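Local structure of proline iminopeptidase-related protein (Thermus thermophilus, 2YYS) at residues 100-105 and 253-258; 125-130 and 234-239; 165-170 and 229-234. The protein is of unknown function but has the alpha/beta-hydrolase fold and is related to the proline iminopeptidases of peptidase family S33. All coordinates share one frame; numbering follows the deposited sequence.

Interaction 1: 100-105 and 253-258; sequences LAHGFG and AGHYLW
H102 and G103 face H255 at what has the geometry of the nucleophile elbow of an alpha/beta hydrolase. The evidence is the backbone: strand 97-102 leads into a type II' turn from H102 to G105, closed by the bond from G105 N to H102 O (3.0 Å), with G103 at positive phi and helix 105-115 following directly. In active serine hydrolases of this fold the nucleophile occupies the place of G103; here that residue has no side chain, and its CA lies 4.0 Å from CE1 of H255, near the plane of the imidazole.

The polar link is a single hydrogen bond. NE2 of H102 donates to the backbone O of H255 over 3.0 Å at an N-H...O angle of 161°; the acceptor is nearly in the plane of the H102 ring, whereas the donor stands above the carbonyl plane. The same carbonyl receives a weak bond from L257 N. CG of H102 lies opposite its own backbone N (chi1 -177°), which extends the imidazole toward the other segment.

Aromatic contacts surround that bond. The H102 and H255 rings lie 4.1 Å apart between centroids with their planes 33° apart, an oblique pairing in which NE2 of H102 hangs over the centre of the H255 ring. W258, at the start of helix 257-260, turns its edge to a face of H102 in an edge-to-face contact, CH2 of W258 coming 4.0 Å from NE2 of H102. L42 touches both H102 and W258. H255 has its main polar partner elsewhere, with ND1 bonded to D229. At the partly exposed margin of the cluster, CE1 of Y256 approaches CE1 of H102 obliquely at 3.9 Å.

Interaction 2: 125-130 and 234-239; sequences LAPWVN and PYAEEV
V129 and V239 form the apolar centre, their CG2 methyls meeting at 3.5 Å, a close methyl-methyl approach between the loop after strand 119-125 and helix 236-243. The same CG2 of V129 also reaches CE2 of Y235 at 3.8 Å, arriving at the edge of the phenol ring near its plane, so one methyl packs against two residues four positions apart. Beside this pair, CG of P127 rests 4.1 Å from CB of A236; V223 and V225 of strand 221-226 touch P127 and A236 respectively, continuing the apolar layer down to the sheet.

Farther out, Y235 has a neighbour over each face. CB of N130 makes a CH-pi contact 4.0 Å from the ring centroid, 26° off the normal, while CB of E238 lies over the opposite face, also toward the rim. With its CG anti to the backbone N (chi1 -172°), N130 brings its amide over the hydroxyl-bearing rim, so that ND2 stands above the ring plane near CZ, the amide and ring planes being almost perpendicular.

At the polar edge, ND2 of N130 donates to OH of Y235 over 3.1 Å at 161°, and the oxygen lies close to the amide plane. Both groups have further partners: OH of Y235 bonds to OG1 of T211, and OD1 of N130 accepts from N of W133, the N-cap bond that begins helix 131-141. The contact thus joins the loop leaving strand 119-125, where the helical cap insertion of this alpha/beta-hydrolase fold begins, to the helix following strand 221-226.

Interaction 3: 165-170 and 229-234; sequences ALFDRL and DGTSYP
The loop carrying D229 and G230 follows strand 221-226, the place of the catalytic acid in alpha/beta hydrolases, and here it meets L170 of helix 163-171, one of the helices inserted between strands 119-125 and 221-226. That D229 is the corresponding acid is consistent with the hydrogen bond of its OD2 with ND1 of H255. The contact is partly buried and runs mainly through L170.

Near the C-terminal end of its helix, L170 uses its carbonyl as acceptor: N of G230 donates to O of L170 over 2.8 Å at 149°, with the donor tilted from the carbonyl plane. The backbones come close here, the CA atoms of L170 and G230 being 4.2 Å apart, and G230 has no side chain to come between them. Both methyls of L170 lie near the carbonyl oxygen of G230, CD1 at 4.0 Å from O of G230.

T231 supplies the apolar half. Its first torsion (chi1 71°) sets OG1 between the backbone N and the carbonyl carbon and directs CG2 to the helix, where it meets CB of L170 at 3.7 Å. The same methyl lies at the edge of the F167 ring, 4.2 Å from CD1 of F167, and L138 of helix 131-141 touches both F167 and L170. A glycerol molecule, probably from the crystallisation liquor, sits about 4 Å from the F167 side chain.

Within the loop an Asx turn fixes the acid. OD1 of D229 accepts from N of T231, which comes from above the carboxylate plane; D229 O takes the N-H groups of both S232 and Y233. The second bond to OD1 is short: OG1 of T231 donates to OD1 of D229 over 2.6 Å, meeting it on the syn side.

Interactions 1 and 3 meet at H255 and D229, probably the counterparts of the triad histidine and acid, with G103 where the nucleophile would be expected; segment 125-130 of interaction 2 borders them through A126 and W128. Interaction 3 is nested along the chain within interaction 2, and that within interaction 1. ND1 of H255 lies 2.8 Å from OD2 of D229. The backbone N of W128 is 3.0 Å from O of G103, and NE1 of W128 is 2.9 Å from OG1 of T231. A further tie joins interactions 2 and 3, O of P127 lying 2.8 Å from OG of S232. The contact centres are about 10 to 12 Å apart.

Interaction 1: 100-105 and 253-258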
# COMPACT_ATOMS: atom_id res chain seq x y z
N LEU A 100 6.25 -5.15 2.46
CA LEU A 100 5.35 -5.27 1.32
C LEU A 100 4.35 -4.14 1.44
O LEU A 100 3.68 -4.03 2.47
CB LEU A 100 4.60 -6.60 1.35
CG LEU A 100 5.40 -7.88 1.52
CD1 LEU A 100 4.44 -9.07 1.58
CD2 LEU A 100 6.41 -8.07 0.41
N ALA A 101 4.23 -3.31 0.40
CA ALA A 101 3.33 -2.16 0.40
C ALA A 101 2.39 -2.18 -0.80
O ALA A 101 2.72 -2.72 -1.85
CB ALA A 101 4.12 -0.87 0.38
N HIS A 102 1.22 -1.56 -0.64
CA HIS A 102 0.25 -1.42 -1.71
C HIS A 102 -0.33 -0.01 -1.71
O HIS A 102 -0.72 0.51 -0.67
CB HIS A 102 -0.85 -2.46 -1.55
CG HIS A 102 -1.86 -2.44 -2.66
ND1 HIS A 102 -3.19 -2.19 -2.44
CD2 HIS A 102 -1.73 -2.64 -3.99
CE1 HIS A 102 -3.84 -2.24 -3.59
NE2 HIS A 102 -2.98 -2.52 -4.55
N GLY A 103 -0.39 0.61 -2.88
CA GLY A 103 -0.96 1.94 -3.01
C GLY A 103 -0.22 2.97 -2.18
O GLY A 103 1.01 3.04 -2.25
N PHE A 104 -0.97 3.72 -1.37
CA PHE A 104 -0.42 4.71 -0.45
C PHE A 104 0.56 4.11 0.54
O PHE A 104 1.44 4.81 1.03
CB PHE A 104 -1.54 5.42 0.31
CG PHE A 104 -1.05 6.50 1.24
CD1 PHE A 104 -0.31 7.56 0.75
CD2 PHE A 104 -1.31 6.44 2.59
CE1 PHE A 104 0.15 8.55 1.61
CE2 PHE A 104 -0.85 7.41 3.45
CZ PHE A 104 -0.13 8.47 2.97
N GLY A 105 0.40 2.83 0.85
CA GLY A 105 1.37 2.11 1.65
C GLY A 105 2.81 2.35 1.20
O GLY A 105 3.72 2.30 2.02
N ALA A 253 -3.95 -5.87 -16.06
CA ALA A 253 -4.16 -5.92 -14.62
C ALA A 253 -4.35 -4.51 -14.10
O ALA A 253 -3.77 -3.55 -14.61
CB ALA A 253 -3.00 -6.59 -13.94
N GLY A 254 -5.21 -4.40 -13.10
CA GLY A 254 -5.52 -3.14 -12.46
C GLY A 254 -4.83 -3.06 -11.11
O GLY A 254 -3.76 -3.64 -10.92
N HIS A 255 -5.47 -2.37 -10.18
CA HIS A 255 -4.90 -2.07 -8.87
C HIS A 255 -4.76 -3.30 -7.97
O HIS A 255 -3.77 -3.44 -7.26
CB HIS A 255 -5.76 -0.99 -8.19
CG HIS A 255 -5.12 -0.36 -6.99
ND1 HIS A 255 -3.86 0.20 -7.02
CD2 HIS A 255 -5.58 -0.19 -5.73
CE1 HIS A 255 -3.57 0.67 -5.82
NE2 HIS A 255 -4.59 0.45 -5.02
N TYR A 256 -5.76 -4.18 -8.01
CA TYR A 256 -5.68 -5.48 -7.35
C TYR A 256 -5.16 -6.47 -8.37
O TYR A 256 -5.86 -7.33 -8.88
CB TYR A 256 -7.02 -5.87 -6.73
CG TYR A 256 -7.39 -4.88 -5.68
CD1 TYR A 256 -6.95 -5.01 -4.37
CD2 TYR A 256 -8.11 -3.75 -6.01
CE1 TYR A 256 -7.26 -4.05 -3.40
CE2 TYR A 256 -8.42 -2.80 -5.07
CZ TYR A 256 -8.01 -2.95 -3.77
OH TYR A 256 -8.35 -1.97 -2.87
N LEU A 257 -3.88 -6.34 -8.65
CA LEU A 257 -3.30 -6.97 -9.81
C LEU A 257 -3.25 -8.50 -9.71
O LEU A 257 -3.29 -9.18 -10.74
CB LEU A 257 -1.96 -6.30 -10.19
CG LEU A 257 -0.74 -6.42 -9.28
CD1 LEU A 257 0.49 -5.88 -9.98
CD2 LEU A 257 -0.94 -5.64 -7.98
N TRP A 258 -3.23 -9.02 -8.48
CA TRP A 258 -3.21 -10.46 -8.25
C TRP A 258 -4.58 -11.11 -8.54
O TRP A 258 -4.66 -12.30 -8.81
CB TRP A 258 -2.75 -10.77 -6.81
CG TRP A 258 -3.54 -10.06 -5.77
CD1 TRP A 258 -4.70 -10.48 -5.20
CD2 TRP A 258 -3.25 -8.77 -5.20
NE1 TRP A 258 -5.15 -9.54 -4.30
CE2 TRP A 258 -4.27 -8.48 -4.28
CE3 TRP A 258 -2.22 -7.84 -5.36
CZ2 TRP A 258 -4.31 -7.30 -3.54
CZ3 TRP A 258 -2.26 -6.65 -4.63
CH2 TRP A 258 -3.29 -6.40 -3.73

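Interaction 2: 125-130 and 234-239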
# COMPACT_ATOMS: atom_id res chain seq x y z
N LEU A 125 3.77 -2.64 -4.40
CA LEU A 125 2.71 -3.02 -5.31
C LEU A 125 1.87 -1.80 -5.61
O LEU A 125 1.33 -1.17 -4.69
CB LEU A 125 1.83 -4.10 -4.69
CG LEU A 125 2.56 -5.30 -4.09
CD1 LEU A 125 1.57 -6.20 -3.37
CD2 LEU A 125 3.31 -6.08 -5.13
N ALA A 126 1.72 -1.47 -6.88
CA ALA A 126 0.84 -0.38 -7.29
C ALA A 126 1.09 0.88 -6.45
O ALA A 126 0.17 1.43 -5.85
CB ALA A 126 -0.59 -0.82 -7.15
N PRO A 127 2.32 1.35 -6.42
CA PRO A 127 2.67 2.47 -5.54
C PRO A 127 1.93 3.75 -5.92
O PRO A 127 1.75 4.04 -7.12
CB PRO A 127 4.17 2.63 -5.76
CG PRO A 127 4.37 2.11 -7.18
CD PRO A 127 3.46 0.92 -7.25
N TRP A 128 1.48 4.47 -4.90
CA TRP A 128 0.98 5.84 -5.02
C TRP A 128 2.00 6.75 -4.34
O TRP A 128 2.26 6.61 -3.14
CB TRP A 128 -0.37 6.04 -4.31
CG TRP A 128 -1.55 5.29 -4.86
CD1 TRP A 128 -1.55 4.39 -5.88
CD2 TRP A 128 -2.91 5.40 -4.43
NE1 TRP A 128 -2.81 3.91 -6.09
CE2 TRP A 128 -3.67 4.51 -5.21
CE3 TRP A 128 -3.56 6.14 -3.44
CZ2 TRP A 128 -5.04 4.36 -5.05
CZ3 TRP A 128 -4.93 5.99 -3.28
CH2 TRP A 128 -5.66 5.11 -4.08
N VAL A 129 2.57 7.69 -5.09
CA VAL A 129 3.48 8.66 -4.52
C VAL A 129 3.17 10.11 -4.87
O VAL A 129 3.58 11.01 -4.16
CB VAL A 129 4.94 8.37 -4.92
CG1 VAL A 129 5.37 6.98 -4.47
CG2 VAL A 129 5.13 8.53 -6.41
N ASN A 130 2.47 10.32 -5.98
CA ASN A 130 2.18 11.65 -6.49
C ASN A 130 0.68 11.84 -6.52
O ASN A 130 0.01 11.41 -7.44
CB ASN A 130 2.79 11.84 -7.89
CG ASN A 130 2.67 13.28 -8.39
OD1 ASN A 130 1.83 14.03 -7.91
ND2 ASN A 130 3.53 13.67 -9.33
N PRO A 234 0.84 5.02 -15.76
CA PRO A 234 2.30 4.83 -15.86
C PRO A 234 3.21 5.60 -14.89
O PRO A 234 4.42 5.51 -15.08
CB PRO A 234 2.60 5.30 -17.29
CG PRO A 234 1.58 6.37 -17.57
CD PRO A 234 0.37 6.03 -16.73
N TYR A 235 2.68 6.31 -13.89
CA TYR A 235 3.57 7.05 -13.00
C TYR A 235 4.56 6.15 -12.26
O TYR A 235 5.64 6.60 -11.89
CB TYR A 235 2.78 7.91 -12.00
CG TYR A 235 3.62 9.05 -11.51
CD1 TYR A 235 3.72 10.23 -12.24
CD2 TYR A 235 4.37 8.94 -10.34
CE1 TYR A 235 4.52 11.28 -11.80
CE2 TYR A 235 5.17 9.96 -9.90
CZ TYR A 235 5.25 11.13 -10.63
OH TYR A 235 6.06 12.14 -10.17
N ALA A 236 4.21 4.89 -12.06
CA ALA A 236 5.08 3.93 -11.38
C ALA A 236 6.42 3.76 -12.11
O ALA A 236 7.39 3.35 -11.50
CB ALA A 236 4.37 2.58 -11.21
N GLU A 237 6.46 4.06 -13.41
CA GLU A 237 7.73 4.08 -14.15
C GLU A 237 8.70 5.11 -13.57
O GLU A 237 9.89 4.84 -13.48
CB GLU A 237 7.52 4.42 -15.64
CG GLU A 237 6.67 3.44 -16.42
CD GLU A 237 7.43 2.23 -16.92
OE1 GLU A 237 8.60 2.04 -16.50
OE2 GLU A 237 6.85 1.46 -17.73
N GLU A 238 8.19 6.30 -13.23
CA GLU A 238 8.97 7.35 -12.57
C GLU A 238 9.51 6.86 -11.23
O GLU A 238 10.68 7.08 -10.91
CB GLU A 238 8.15 8.64 -12.34
CG GLU A 238 7.87 9.48 -13.58
CD GLU A 238 9.12 10.02 -14.24
OE1 GLU A 238 10.17 10.14 -13.58
OE2 GLU A 238 9.07 10.33 -15.45
N VAL A 239 8.66 6.19 -10.45
CA VAL A 239 9.06 5.65 -9.15
C VAL A 239 10.22 4.70 -9.31
O VAL A 239 11.23 4.80 -8.61
CB VAL A 239 7.89 4.92 -8.45
CG1 VAL A 239 8.36 4.22 -7.19
CG2 VAL A 239 6.79 5.90 -8.11

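Interaction 3: 165-170 and 229-234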
# COMPACT_ATOMS: atom_id res chain seq x y z
N ALA A 165 -17.28 5.38 -8.25
CA ALA A 165 -17.38 5.19 -9.69
C ALA A 165 -16.07 5.54 -10.41
O ALA A 165 -15.65 4.84 -11.33
CB ALA A 165 -18.55 6.00 -10.27
N LEU A 166 -15.42 6.63 -10.00
CA LEU A 166 -14.18 7.04 -10.64
C LEU A 166 -13.03 6.10 -10.28
O LEU A 166 -12.30 5.66 -11.15
CB LEU A 166 -13.82 8.47 -10.26
CG LEU A 166 -14.74 9.57 -10.79
CD1 LEU A 166 -14.33 10.91 -10.19
CD2 LEU A 166 -14.72 9.66 -12.30
N PHE A 167 -12.87 5.81 -9.00
CA PHE A 167 -11.80 4.91 -8.57
C PHE A 167 -11.99 3.50 -9.16
O PHE A 167 -11.02 2.86 -9.52
CB PHE A 167 -11.66 4.86 -7.04
CG PHE A 167 -10.82 5.98 -6.46
CD1 PHE A 167 -9.44 6.01 -6.64
CD2 PHE A 167 -11.41 7.01 -5.74
CE1 PHE A 167 -8.67 7.04 -6.11
CE2 PHE A 167 -10.65 8.04 -5.21
CZ PHE A 167 -9.28 8.06 -5.39
N ASP A 168 -13.24 3.05 -9.29
CA ASP A 168 -13.53 1.72 -9.84
C ASP A 168 -13.03 1.62 -11.29
O ASP A 168 -12.47 0.60 -11.70
CB ASP A 168 -15.04 1.41 -9.82
CG ASP A 168 -15.55 0.89 -8.45
OD1 ASP A 168 -14.76 0.70 -7.50
OD2 ASP A 168 -16.77 0.65 -8.27
N ARG A 169 -13.23 2.69 -12.05
CA ARG A 169 -12.78 2.76 -13.44
C ARG A 169 -11.25 2.69 -13.55
O ARG A 169 -10.70 1.96 -14.38
CB ARG A 169 -13.30 4.04 -14.10
CG ARG A 169 -13.61 3.90 -15.56
CD ARG A 169 -14.36 5.12 -16.14
NE ARG A 169 -15.66 5.24 -15.50
CZ ARG A 169 -16.24 6.38 -15.14
NH1 ARG A 169 -15.68 7.57 -15.35
NH2 ARG A 169 -17.42 6.31 -14.56
N LEU A 170 -10.58 3.46 -12.71
CA LEU A 170 -9.12 3.46 -12.66
C LEU A 170 -8.58 2.10 -12.19
O LEU A 170 -7.60 1.59 -12.73
CB LEU A 170 -8.61 4.58 -11.75
CG LEU A 170 -8.99 6.00 -12.17
CD1 LEU A 170 -8.34 7.00 -11.24
CD2 LEU A 170 -8.60 6.30 -13.62
N ASP A 229 -3.82 -0.23 -14.21
CA ASP A 229 -4.08 0.42 -12.93
C ASP A 229 -3.93 1.92 -13.15
O ASP A 229 -2.83 2.46 -13.11
CB ASP A 229 -3.09 -0.09 -11.89
CG ASP A 229 -3.33 0.49 -10.50
OD1 ASP A 229 -4.24 1.32 -10.34
OD2 ASP A 229 -2.62 0.16 -9.53
N GLY A 230 -5.06 2.58 -13.42
CA GLY A 230 -5.08 4.02 -13.61
C GLY A 230 -4.79 4.86 -12.37
O GLY A 230 -4.71 6.08 -12.50
N THR A 231 -4.65 4.24 -11.20
CA THR A 231 -4.22 4.94 -9.99
C THR A 231 -2.71 4.92 -9.76
O THR A 231 -2.23 5.60 -8.85
CB THR A 231 -4.88 4.37 -8.71
OG1 THR A 231 -4.36 3.07 -8.41
CG2 THR A 231 -6.37 4.17 -8.89
N SER A 232 -1.97 4.16 -10.55
CA SER A 232 -0.53 3.96 -10.33
C SER A 232 0.31 4.03 -11.61
O SER A 232 1.40 4.58 -11.58
CB SER A 232 -0.29 2.60 -9.67
OG SER A 232 1.07 2.45 -9.28
N TYR A 233 -0.17 3.43 -12.70
CA TYR A 233 0.57 3.34 -13.96
C TYR A 233 0.01 4.35 -14.97
O TYR A 233 -1.22 4.49 -15.06
CB TYR A 233 0.49 1.91 -14.54
CG TYR A 233 1.51 1.68 -15.64
CD1 TYR A 233 2.84 1.43 -15.34
CD2 TYR A 233 1.15 1.80 -16.99
CE1 TYR A 233 3.79 1.29 -16.34
CE2 TYR A 233 2.10 1.65 -18.00
CZ TYR A 233 3.41 1.40 -17.66
OH TYR A 233 4.37 1.25 -18.63
N PRO A 234 0.84 5.02 -15.76
CA PRO A 234 2.30 4.83 -15.86
C PRO A 234 3.21 5.60 -14.89
O PRO A 234 4.42 5.51 -15.08
CB PRO A 234 2.60 5.30 -17.29
CG PRO A 234 1.58 6.37 -17.57
CD PRO A 234 0.37 6.03 -16.73